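Local coordinates for protein platelet aggregation factor Sm-hPAF (Streptococcus mitis, PDB 4GWI) that binds fucose-containing glycans such as the Lewis y antigen through this F-type lectin domain of a toxin that probably forms pores in cholesterol-containing host membranes, at residues Asn50-Asn54 with Leu129-Thr134; Leu84-Val89 with Arg101-Leu107. The protein carries 2 engineered substitutions. One frame throughout, in Å; residues are numbered along the deposited sequence.

How the interactions relate
Both contacts lie in the lectin domain and around one antiparallel sheet: interaction 2 pairs strand 87-92 with the outermost strand 98-104, while interaction 1 joins the loops next to strands 56-61 and 124-129. Interaction 2 is the partly buried one: an antiparallel hairpin pairing that ends in a beta bulge, with phenylalanines and leucines packed on the inner side and a charged network on the other. Interaction 1 is a surface contact, held by backbone amides and carbonyls with one carboxylate, and it reaches the fucose pocket through F51. The two are joined directly, since K130 N lies 2.9 Å from N86 O, a probable hydrogen bond, and L129 CD2 packs 3.6 Å from F87 CB. Their centres are about 13 Å apart.

Interaction 1. Residues Asn50-Asn54 with Leu129-Thr134; sequences NFEDN and LKTKNT
F51 sets its CB and one ring edge beside N133: CB is 3.6 Å from N133 ND2, and CD1 is 3.5 Å from N133 O, which lies near the ring plane. In this F-type lectin fold the two partners are loops, one leading into strand 56-61 and the other leaving strand 124-129. F51 belongs to the glycan pocket and its side chain touches a bound fucose; R83 and P135 also pack against it. With CG anti to its carbonyl carbon (chi1 -64°), D53 brings OD1 to N133 N at 2.8 Å, using the anti lone pair in a somewhat bent bond of 142°. The next amide, T134 N, donates to E52 O at 3.0 Å from above the carbonyl plane. The E52 carboxylate turns elsewhere, its OE2 hydrogen-bonded to S21 and S22. K132 CB and CG lie alongside D53 OD1, while K132 NZ stays 4.4 Å from D53 OD2, beyond a salt bridge. Further along, N54 N donates to T131 O in a nearly straight bond (174°). A water gives one hydrogen to N54 OD1 at 2.8 Å and, more weakly, another to K130 O at 3.3 Å.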
loop_
_atom_site.group_PDB
_atom_site.type_symbol
_atom_site.label_atom_id
_atom_site.label_comp_id
_atom_site.label_asym_id
_atom_site.label_seq_id
_atom_site.Cartn_x
_atom_site.Cartn_y
_atom_site.Cartn_z
ATOM N N ASN A 50 11.727 9.298 -0.639
ATOM C CA ASN A 50 12.169 10.624 -1.072
ATOM C C ASN A 50 11.061 11.253 -1.916
ATOM O O ASN A 50 10.178 10.621 -2.447
ATOM C CB ASN A 50 13.389 10.430 -1.942
ATOM C CG ASN A 50 14.604 9.905 -1.181
ATOM O OD1 ASN A 50 14.730 10.120 0.021
ATOM N ND2 ASN A 50 15.583 9.390 -1.933
ATOM N N PHE A 51 11.203 12.573 -2.093
ATOM C CA PHE A 51 10.449 13.256 -3.157
ATOM C C PHE A 51 11.107 12.821 -4.433
ATOM O O PHE A 51 12.347 13.050 -4.651
ATOM C CB PHE A 51 10.619 14.788 -3.046
ATOM C CG PHE A 51 9.807 15.450 -2.009
ATOM C CD1 PHE A 51 8.677 16.301 -2.350
ATOM C CD2 PHE A 51 10.144 15.307 -0.672
ATOM C CE1 PHE A 51 7.942 16.891 -1.341
ATOM C CE2 PHE A 51 9.361 15.854 0.324
ATOM C CZ PHE A 51 8.260 16.679 0.005
ATOM N N GLU A 52 10.392 12.102 -5.290
ATOM C CA GLU A 52 10.997 11.511 -6.482
ATOM C C GLU A 52 9.884 11.231 -7.455
ATOM O O GLU A 52 8.676 11.347 -7.105
ATOM C CB GLU A 52 11.796 10.255 -6.164
ATOM C CG GLU A 52 10.879 9.077 -5.618
ATOM C CD GLU A 52 11.745 7.911 -5.225
ATOM O OE1 GLU A 52 12.812 7.601 -5.851
ATOM O OE2 GLU A 52 11.354 7.282 -4.226
ATOM N N ASP A 53 10.269 10.885 -8.681
ATOM C CA ASP A 53 9.250 10.460 -9.644
ATOM C C ASP A 53 8.858 9.004 -9.485
ATOM O O ASP A 53 9.703 8.136 -9.268
ATOM C CB ASP A 53 9.817 10.639 -11.061
ATOM C CG ASP A 53 10.092 12.147 -11.385
ATOM O OD1 ASP A 53 9.730 13.095 -10.634
ATOM O OD2 ASP A 53 10.766 12.332 -12.432
ATOM N N ASN A 54 7.534 8.777 -9.575
ATOM C CA ASN A 54 7.042 7.398 -9.581
ATOM C C ASN A 54 7.521 6.593 -8.330
ATOM O O ASN A 54 7.946 5.467 -8.452
ATOM C CB ASN A 54 7.518 6.641 -10.861
ATOM C CG ASN A 54 7.011 7.344 -12.128
ATOM O OD1 ASN A 54 5.897 7.864 -12.189
ATOM N ND2 ASN A 54 7.910 7.526 -13.051
ATOM N N LEU A 129 3.015 5.528 -7.163
ATOM C CA LEU A 129 2.574 6.887 -7.543
ATOM C C LEU A 129 2.924 7.137 -9.004
ATOM O O LEU A 129 3.908 6.625 -9.461
ATOM C CB LEU A 129 3.210 7.978 -6.696
ATOM C CG LEU A 129 2.848 7.985 -5.218
ATOM C CD1 LEU A 129 3.470 9.210 -4.520
ATOM C CD2 LEU A 129 1.346 7.866 -4.969
ATOM N N LYS A 130 2.048 7.930 -9.671
ATOM C CA LYS A 130 2.322 8.227 -11.100
ATOM C C LYS A 130 2.734 9.683 -11.270
ATOM O O LYS A 130 2.885 10.160 -12.412
ATOM C CB LYS A 130 1.098 7.903 -11.946
ATOM C CG LYS A 130 1.009 6.347 -11.988
ATOM C CD LYS A 130 -0.373 5.915 -12.454
ATOM C CE LYS A 130 -0.835 6.642 -13.705
ATOM N NZ LYS A 130 -0.277 6.022 -14.948
ATOM N N THR A 131 2.957 10.393 -10.184
ATOM C CA THR A 131 3.246 11.831 -10.191
ATOM C C THR A 131 4.761 12.114 -10.020
ATOM O O THR A 131 5.586 11.278 -9.584
ATOM C CB THR A 131 2.496 12.487 -9.053
ATOM O OG1 THR A 131 2.920 11.747 -7.830
ATOM C CG2 THR A 131 0.961 12.454 -9.290
ATOM N N LYS A 132 5.194 13.287 -10.509
ATOM C CA LYS A 132 6.551 13.694 -10.380
ATOM C C LYS A 132 6.791 14.320 -9.042
ATOM O O LYS A 132 5.894 14.945 -8.479
ATOM C CB LYS A 132 6.863 14.770 -11.490
ATOM C CG LYS A 132 6.932 14.144 -12.864
ATOM C CD LYS A 132 6.887 15.255 -13.927
ATOM C CE LYS A 132 6.853 14.659 -15.331
ATOM N NZ LYS A 132 7.753 13.464 -15.386
ATOM N N ASN A 133 8.030 14.082 -8.574
ATOM C CA ASN A 133 8.598 14.776 -7.432
ATOM C C ASN A 133 7.676 14.810 -6.222
ATOM O O ASN A 133 7.390 15.822 -5.609
ATOM C CB ASN A 133 8.959 16.234 -7.916
ATOM C CG ASN A 133 9.705 16.995 -6.861
ATOM O OD1 ASN A 133 9.324 18.131 -6.504
ATOM N ND2 ASN A 133 10.712 16.342 -6.282
ATOM N N THR A 134 7.149 13.588 -5.884
ATOM C CA THR A 134 6.153 13.440 -4.797
ATOM C C THR A 134 6.582 12.191 -3.951
ATOM O O THR A 134 6.964 11.200 -4.499
ATOM C CB THR A 134 4.724 13.173 -5.325
ATOM O OG1 THR A 134 4.371 14.313 -6.185
ATOM C CG2 THR A 134 3.666 13.110 -4.236
HETATM O O HOH W 1 4.144 7.837 -14.417
#

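Interaction 2. Residues Leu84-Val89 with Arg101-Leu107; sequences LSNFDV and RQHFDSL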
loop_
_atom_site.group_PDB
_atom_site.type_symbol
_atom_site.label_atom_id
_atom_site.label_comp_id
_atom_site.label_asym_id
_atom_site.label_seq_id
_atom_site.Cartn_x
_atom_site.Cartn_y
_atom_site.Cartn_z
ATOM N N LEU A 84 -1.063 11.167 -1.694
ATOM C CA LEU A 84 -1.555 9.855 -2.138
ATOM C C LEU A 84 -2.734 10.103 -3.133
ATOM O O LEU A 84 -3.935 10.090 -2.774
ATOM C CB LEU A 84 -1.988 8.958 -0.954
ATOM C CG LEU A 84 -2.451 7.552 -1.385
ATOM C CD1 LEU A 84 -1.261 6.779 -2.010
ATOM C CD2 LEU A 84 -2.845 6.815 -0.107
ATOM N N SER A 85 -2.315 10.378 -4.343
ATOM C CA SER A 85 -3.256 10.694 -5.447
ATOM C C SER A 85 -2.556 10.273 -6.712
ATOM O O SER A 85 -1.324 10.187 -6.798
ATOM C CB SER A 85 -3.655 12.204 -5.391
ATOM O OG SER A 85 -2.500 12.900 -5.697
ATOM N N ASN A 86 -3.371 9.987 -7.753
ATOM C CA ASN A 86 -2.906 9.532 -9.040
ATOM C C ASN A 86 -1.912 8.383 -8.913
ATOM O O ASN A 86 -0.724 8.508 -9.184
ATOM C CB ASN A 86 -2.278 10.713 -9.789
ATOM C CG ASN A 86 -1.993 10.389 -11.265
ATOM O OD1 ASN A 86 -2.403 9.405 -11.819
ATOM N ND2 ASN A 86 -1.174 11.236 -11.885
ATOM N N PHE A 87 -2.465 7.268 -8.482
ATOM C CA PHE A 87 -1.626 6.126 -8.189
ATOM C C PHE A 87 -2.292 4.840 -8.613
ATOM O O PHE A 87 -3.521 4.765 -8.783
ATOM C CB PHE A 87 -1.283 6.029 -6.660
ATOM C CG PHE A 87 -2.477 5.839 -5.762
ATOM C CD1 PHE A 87 -3.242 6.907 -5.322
ATOM C CD2 PHE A 87 -2.877 4.538 -5.389
ATOM C CE1 PHE A 87 -4.363 6.752 -4.518
ATOM C CE2 PHE A 87 -3.968 4.390 -4.601
ATOM C CZ PHE A 87 -4.687 5.432 -4.101
ATOM N N ASP A 88 -1.478 3.803 -8.744
ATOM C CA ASP A 88 -2.007 2.455 -9.040
ATOM C C ASP A 88 -1.768 1.537 -7.848
ATOM O O ASP A 88 -0.791 1.699 -7.070
ATOM C CB ASP A 88 -1.257 1.778 -10.206
ATOM C CG ASP A 88 -1.526 2.421 -11.609
ATOM O OD1 ASP A 88 -0.642 2.238 -12.497
ATOM O OD2 ASP A 88 -2.503 3.101 -11.767
ATOM N N VAL A 89 -2.651 0.586 -7.672
ATOM C CA VAL A 89 -2.424 -0.606 -6.754
ATOM C C VAL A 89 -2.256 -1.785 -7.683
ATOM O O VAL A 89 -3.141 -2.054 -8.552
ATOM C CB VAL A 89 -3.597 -0.781 -5.797
ATOM C CG1 VAL A 89 -3.372 -1.976 -4.834
ATOM C CG2 VAL A 89 -3.792 0.515 -4.962
ATOM N N ARG A 101 -4.210 -4.569 -11.833
ATOM C CA ARG A 101 -3.813 -3.169 -11.638
ATOM C C ARG A 101 -5.070 -2.346 -11.606
ATOM O O ARG A 101 -5.939 -2.507 -12.465
ATOM C CB ARG A 101 -2.861 -2.706 -12.787
ATOM C CG ARG A 101 -2.481 -1.247 -12.690
ATOM C CD ARG A 101 -1.550 -0.814 -13.864
ATOM N NE ARG A 101 -0.352 -1.589 -13.892
ATOM C CZ ARG A 101 0.833 -1.236 -13.348
ATOM N NH1 ARG A 101 0.965 -0.070 -12.717
ATOM N NH2 ARG A 101 1.880 -2.094 -13.440
ATOM N N GLN A 102 -5.218 -1.467 -10.587
ATOM C CA GLN A 102 -6.327 -0.498 -10.541
ATOM C C GLN A 102 -5.750 0.855 -10.289
ATOM O O GLN A 102 -4.820 1.013 -9.484
ATOM C CB GLN A 102 -7.269 -0.825 -9.413
ATOM C CG GLN A 102 -8.098 -2.059 -9.766
ATOM C CD GLN A 102 -9.076 -2.486 -8.681
ATOM O OE1 GLN A 102 -9.787 -1.641 -8.118
ATOM N NE2 GLN A 102 -9.177 -3.833 -8.436
ATOM N N HIS A 103 -6.264 1.846 -10.981
ATOM C CA HIS A 103 -5.838 3.216 -10.850
ATOM C C HIS A 103 -6.831 4.041 -10.046
ATOM O O HIS A 103 -8.061 3.861 -10.155
ATOM C CB HIS A 103 -5.741 3.809 -12.258
ATOM C CG HIS A 103 -5.413 5.294 -12.230
ATOM N ND1 HIS A 103 -4.169 5.743 -11.952
ATOM C CD2 HIS A 103 -6.240 6.413 -12.355
ATOM C CE1 HIS A 103 -4.190 7.126 -11.956
ATOM N NE2 HIS A 103 -5.458 7.521 -12.162
ATOM N N PHE A 104 -6.307 4.972 -9.241
ATOM C CA PHE A 104 -7.124 5.880 -8.414
ATOM C C PHE A 104 -6.692 7.294 -8.510
ATOM O O PHE A 104 -5.522 7.605 -8.438
ATOM C CB PHE A 104 -7.082 5.485 -6.908
ATOM C CG PHE A 104 -7.586 4.092 -6.697
ATOM C CD1 PHE A 104 -8.959 3.885 -6.537
ATOM C CD2 PHE A 104 -6.705 2.980 -6.844
ATOM C CE1 PHE A 104 -9.507 2.573 -6.482
ATOM C CE2 PHE A 104 -7.270 1.713 -6.769
ATOM C CZ PHE A 104 -8.614 1.506 -6.578
ATOM N N ASP A 105 -7.650 8.200 -8.692
ATOM C CA ASP A 105 -7.267 9.600 -8.748
ATOM C C ASP A 105 -7.036 10.153 -7.358
ATOM O O ASP A 105 -6.101 10.902 -7.188
ATOM C CB ASP A 105 -8.438 10.415 -9.343
ATOM C CG ASP A 105 -8.650 10.152 -10.819
ATOM O OD1 ASP A 105 -7.680 9.805 -11.552
ATOM O OD2 ASP A 105 -9.818 10.354 -11.243
ATOM N N SER A 106 -7.858 9.807 -6.379
ATOM C CA SER A 106 -7.841 10.440 -5.066
ATOM C C SER A 106 -8.409 9.472 -4.077
ATOM O O SER A 106 -9.019 8.503 -4.474
ATOM C CB SER A 106 -8.848 11.621 -5.068
ATOM O OG SER A 106 -8.436 12.593 -4.183
ATOM N N LEU A 107 -8.222 9.763 -2.781
ATOM C CA LEU A 107 -8.997 9.113 -1.750
ATOM C C LEU A 107 -10.207 10.025 -1.351
ATOM O O LEU A 107 -11.016 9.633 -0.470
ATOM C CB LEU A 107 -8.127 8.930 -0.507
ATOM C CG LEU A 107 -7.550 7.528 -0.385
ATOM C CD1 LEU A 107 -6.609 7.291 -1.556
ATOM C CD2 LEU A 107 -6.828 7.321 0.952
HETATM O O HOH W 2 -5.984 11.522 -1.978
#
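The hairpin of strands 87-92 and 98-104 forms one margin of the five-stranded antiparallel sheet, and this contact is the end of the hairpin away from its turn. F87 with F104 and V89 with Q102 are hydrogen-bonded pairs, and D88 with H103 is a non-hydrogen-bonded pair between them. F104 N donates to F87 O at 2.8 Å, nearly along the C=O axis. A G1 beta bulge sets N86 and F87 together opposite F104, and N86 N donates to D105 O at 2.9 Å from above the carbonyl plane.

On the face carrying F87, V89, Q102 and F104, the F87 ring is sandwiched. F104 CB sits over one side toward the rim, 4.0 Å from the ring centroid in a CH-pi contact, and L84 CD1 lies over the centre of the opposite side. The two phenyl planes differ by 29° but are offset so far that little of one ring lies over the other. L107 CD1 reaches the ring edge, 3.7 Å from F87 CZ, and L72, L113, V127 and L129 also pack against F87.

The other face is polar. D88 divides its carboxylate: OD1 takes R101 NH1 in a salt bridge at 2.8 Å, and OD2 takes H103 ND1 at 3.1 Å. The histidine meets OD2 in its own ring plane, although ring and carboxylate planes stand 80° apart. With CG of H103 anti to the backbone N (chi1 175°), the ring reaches across to D88 with ND1, while NE2 donates to D105 OD1 on its own segment. R101 has further salt bridges, NH2 to E98 and NH1 to E128, so three carboxylates hold its guanidinium. Beyond the bulge, a water links L84 O to L107 N. A mostly apolar face and a polar one across a bulged two-stranded ribbon fit an outer hairpin of the F-type lectin beta-sandwich.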